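Local structure of possible translation initiation inhibitor (3LME) at residues Gly67-Thr81 / Gly117-Pro129. The protein is of unconfirmed function, named as a possible translation initiation inhibitor, and belongs to the YjgF-like (endoribonuclease L-PSP) family, here assembled as a trimer. The protein carries 1 engineered substitution. Numbering follows the deposited sequence.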
# COMPACT_ATOMS: atom_id res chain seq x y z
N GLY A 67 19.22 -4.19 7.36
CA GLY A 67 20.10 -4.87 6.42
C GLY A 67 19.72 -4.72 4.96
O GLY A 67 20.28 -5.39 4.10
N ALA A 68 18.77 -3.83 4.65
CA ALA A 68 18.38 -3.59 3.28
C ALA A 68 19.02 -2.33 2.80
O ALA A 68 19.23 -1.41 3.58
CB ALA A 68 16.90 -3.47 3.18
N THR A 69 19.31 -2.29 1.52
CA THR A 69 19.86 -1.09 0.89
C THR A 69 18.82 -0.52 -0.08
O THR A 69 17.79 -1.17 -0.34
CB THR A 69 21.11 -1.43 0.09
OG1 THR A 69 20.80 -2.47 -0.85
CG2 THR A 69 22.21 -1.93 1.01
N LYS A 70 19.12 0.65 -0.63
CA LYS A 70 18.29 1.27 -1.67
C LYS A 70 18.09 0.38 -2.90
O LYS A 70 17.16 0.58 -3.67
CB LYS A 70 18.91 2.59 -2.11
CG LYS A 70 19.88 2.41 -3.28
CD LYS A 70 20.77 3.58 -3.49
CE LYS A 70 21.66 3.29 -4.65
NZ LYS A 70 22.59 4.40 -4.89
N ALA A 71 18.98 -0.58 -3.11
CA ALA A 71 18.90 -1.45 -4.31
C ALA A 71 17.97 -2.66 -4.06
O ALA A 71 17.67 -3.44 -4.97
CB ALA A 71 20.32 -1.90 -4.75
N ASP A 72 17.51 -2.78 -2.82
CA ASP A 72 16.58 -3.81 -2.40
C ASP A 72 15.13 -3.36 -2.40
O ASP A 72 14.29 -4.11 -1.92
CB ASP A 72 16.95 -4.30 -0.98
CG ASP A 72 18.37 -4.86 -0.90
OD1 ASP A 72 18.88 -5.26 -1.96
OD2 ASP A 72 18.98 -4.91 0.20
N ALA A 73 14.81 -2.15 -2.89
CA ALA A 73 13.42 -1.65 -2.81
C ALA A 73 12.51 -2.36 -3.79
O ALA A 73 12.78 -2.36 -4.97
CB ALA A 73 13.36 -0.19 -3.05
N VAL A 74 11.44 -3.00 -3.32
CA VAL A 74 10.47 -3.61 -4.25
C VAL A 74 9.22 -2.77 -4.43
O VAL A 74 8.51 -2.97 -5.40
CB VAL A 74 10.06 -5.04 -3.90
CG1 VAL A 74 11.28 -5.96 -3.93
CG2 VAL A 74 9.42 -5.10 -2.55
N ARG A 75 8.94 -1.83 -3.52
CA ARG A 75 7.84 -0.90 -3.75
C ARG A 75 7.97 0.37 -2.97
O ARG A 75 8.27 0.34 -1.77
CB ARG A 75 6.47 -1.52 -3.43
CG ARG A 75 5.30 -0.65 -3.84
CD ARG A 75 3.98 -1.11 -3.19
NE ARG A 75 3.55 -2.40 -3.71
CZ ARG A 75 3.16 -2.61 -4.97
NH1 ARG A 75 2.82 -3.83 -5.36
NH2 ARG A 75 3.12 -1.60 -5.82
N LEU A 76 7.71 1.49 -3.64
CA LEU A 76 7.67 2.78 -2.99
C LEU A 76 6.30 3.40 -3.23
O LEU A 76 5.88 3.51 -4.38
CB LEU A 76 8.76 3.69 -3.56
CG LEU A 76 10.22 3.26 -3.39
CD1 LEU A 76 11.12 4.29 -3.98
CD2 LEU A 76 10.55 3.09 -1.92
N THR A 77 5.59 3.77 -2.17
CA THR A 77 4.33 4.49 -2.35
C THR A 77 4.51 5.89 -1.79
O THR A 77 4.60 6.09 -0.59
CB THR A 77 3.12 3.73 -1.73
OG1 THR A 77 3.23 2.32 -2.01
CG2 THR A 77 1.79 4.24 -2.31
N VAL A 78 4.62 6.87 -2.68
CA VAL A 78 4.79 8.24 -2.25
C VAL A 78 3.44 8.94 -2.25
O VAL A 78 2.76 9.01 -3.28
CB VAL A 78 5.77 9.00 -3.14
CG1 VAL A 78 6.30 10.25 -2.42
CG2 VAL A 78 6.92 8.12 -3.50
N PHE A 79 3.04 9.41 -1.07
CA PHE A 79 1.88 10.28 -0.94
C PHE A 79 2.36 11.72 -0.78
O PHE A 79 3.17 12.04 0.09
CB PHE A 79 1.03 9.87 0.26
CG PHE A 79 0.78 8.40 0.35
CD1 PHE A 79 -0.35 7.84 -0.23
CD2 PHE A 79 1.68 7.57 1.01
CE1 PHE A 79 -0.59 6.48 -0.16
CE2 PHE A 79 1.43 6.18 1.10
CZ PHE A 79 0.29 5.64 0.51
N VAL A 80 1.87 12.59 -1.64
CA VAL A 80 2.21 13.98 -1.57
C VAL A 80 0.93 14.84 -1.58
O VAL A 80 -0.19 14.35 -1.75
CB VAL A 80 3.14 14.42 -2.74
CG1 VAL A 80 4.28 13.45 -2.90
CG2 VAL A 80 2.36 14.55 -4.04
N THR A 81 1.15 16.13 -1.44
CA THR A 81 0.12 17.08 -1.13
C THR A 81 -0.30 17.86 -2.36
O THR A 81 -1.42 18.42 -2.40
CB THR A 81 0.62 17.95 0.04
OG1 THR A 81 -0.15 17.60 1.18
CG2 THR A 81 0.56 19.48 -0.24
N GLY A 117 0.95 17.79 8.71
CA GLY A 117 0.76 18.87 7.73
C GLY A 117 1.91 18.92 6.74
O GLY A 117 2.06 19.90 5.99
N ASP A 118 2.72 17.85 6.75
CA ASP A 118 3.86 17.66 5.84
C ASP A 118 3.41 17.61 4.37
O ASP A 118 2.23 17.41 4.07
CB ASP A 118 4.63 16.39 6.22
CG ASP A 118 6.14 16.50 5.92
OD1 ASP A 118 6.54 16.88 4.78
OD2 ASP A 118 6.95 16.20 6.83
N ILE A 119 4.37 17.80 3.47
CA ILE A 119 4.09 17.74 2.04
C ILE A 119 4.24 16.37 1.37
O ILE A 119 3.84 16.19 0.24
CB ILE A 119 4.94 18.76 1.26
CG1 ILE A 119 6.40 18.29 1.16
CG2 ILE A 119 4.80 20.12 1.89
CD1 ILE A 119 7.26 19.22 0.35
N ALA A 120 4.80 15.40 2.07
CA ALA A 120 5.10 14.11 1.46
C ALA A 120 5.38 13.07 2.53
O ALA A 120 6.06 13.35 3.52
CB ALA A 120 6.28 14.21 0.51
N GLU A 121 4.85 11.88 2.32
CA GLU A 121 5.14 10.76 3.19
C GLU A 121 5.35 9.55 2.28
O GLU A 121 4.77 9.49 1.20
CB GLU A 121 3.96 10.55 4.12
CG GLU A 121 4.17 9.52 5.20
CD GLU A 121 3.14 9.63 6.30
OE1 GLU A 121 3.03 8.71 7.12
OE2 GLU A 121 2.42 10.66 6.35
N ILE A 122 6.21 8.62 2.70
CA ILE A 122 6.57 7.51 1.82
C ILE A 122 6.50 6.18 2.52
O ILE A 122 6.80 6.11 3.68
CB ILE A 122 7.96 7.72 1.11
CG1 ILE A 122 8.25 6.60 0.09
CG2 ILE A 122 9.12 7.77 2.11
CD1 ILE A 122 9.29 6.96 -0.94
N ASP A 123 6.08 5.15 1.79
CA ASP A 123 6.06 3.75 2.26
C ASP A 123 7.02 2.89 1.45
O ASP A 123 6.89 2.81 0.23
CB ASP A 123 4.69 3.14 2.09
CG ASP A 123 3.71 3.62 3.11
OD1 ASP A 123 4.15 4.36 4.03
OD2 ASP A 123 2.52 3.26 2.98
N GLY A 124 7.95 2.24 2.13
CA GLY A 124 8.98 1.49 1.45
C GLY A 124 8.93 0.08 1.90
O GLY A 124 8.76 -0.18 3.09
N THR A 125 9.08 -0.84 0.95
CA THR A 125 9.14 -2.29 1.17
C THR A 125 10.37 -2.85 0.44
O THR A 125 10.59 -2.56 -0.72
CB THR A 125 7.86 -2.95 0.66
OG1 THR A 125 6.75 -2.26 1.22
CG2 THR A 125 7.79 -4.43 1.04
N PHE A 126 11.17 -3.62 1.16
CA PHE A 126 12.46 -4.07 0.64
C PHE A 126 12.58 -5.59 0.70
O PHE A 126 11.99 -6.25 1.58
CB PHE A 126 13.60 -3.44 1.43
CG PHE A 126 13.65 -1.92 1.37
CD1 PHE A 126 12.72 -1.14 2.08
CD2 PHE A 126 14.63 -1.28 0.66
CE1 PHE A 126 12.78 0.24 2.03
CE2 PHE A 126 14.70 0.10 0.61
CZ PHE A 126 13.77 0.87 1.29
N TYR A 127 13.34 -6.15 -0.24
CA TYR A 127 13.65 -7.58 -0.27
C TYR A 127 15.11 -7.68 -0.07
O TYR A 127 15.86 -7.26 -0.95
CB TYR A 127 13.36 -8.13 -1.65
CG TYR A 127 13.65 -9.59 -1.82
CD1 TYR A 127 13.05 -10.55 -0.99
CD2 TYR A 127 14.46 -10.04 -2.86
CE1 TYR A 127 13.28 -11.91 -1.17
CE2 TYR A 127 14.69 -11.39 -3.06
CZ TYR A 127 14.11 -12.33 -2.20
OH TYR A 127 14.35 -13.67 -2.39
N ALA A 128 15.53 -8.26 1.06
CA ALA A 128 16.94 -8.33 1.39
C ALA A 128 17.32 -9.67 2.01
O ALA A 128 17.57 -9.73 3.21
CB ALA A 128 17.27 -7.21 2.34
N PRO A 129 17.38 -10.75 1.20
CA PRO A 129 17.61 -12.10 1.75
C PRO A 129 18.82 -12.15 2.68
O PRO A 129 19.79 -11.44 2.45
CB PRO A 129 17.91 -12.94 0.51
CG PRO A 129 17.20 -12.28 -0.55
CD PRO A 129 17.29 -10.79 -0.27
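F126 fills the hollow walled by A68, T69 and A73, where the turn 68-72 leads into strand 73-80 and central antiparallel strands of the YjgF-like alpha/beta fold pair. A68 CB rests 3.7 Å from F126 CB, A73 CB lies 3.9 Å from F126 CE2, and the T69 carbonyl oxygen meets the ring edge at F126 CD2. G124 has no side chain, and the F126 ring edge at CE1 lies over the place a CB would take, while L76 CD2 comes to 4.0 Å from G124 CA. Farther along the helix-covered face, I122, its CG1 anti to the backbone N (chi1 -175°), brings I122 CD1 to 3.7 Å from V78 CG2 and, more loosely, to L76 CD2, while M55 and F56 of helix 48-64 pack on it. The face bearing R75, T77, F79, D123 and T125 turns to the neighbouring subunits: R75 NH1 hydrogen-bonds T125 OG1 of the second subunit. There the F79 ring presents its edge to the D123 carboxylate, F79 CE2 to D123 OD2 3.6 Å, with the planes 74° apart. At the classic beta bulge V74 and R75 both face T125: T125 O accepts hydrogen bonds from V74 N (2.8 Å) and, weakly, from R75 N (3.3 Å).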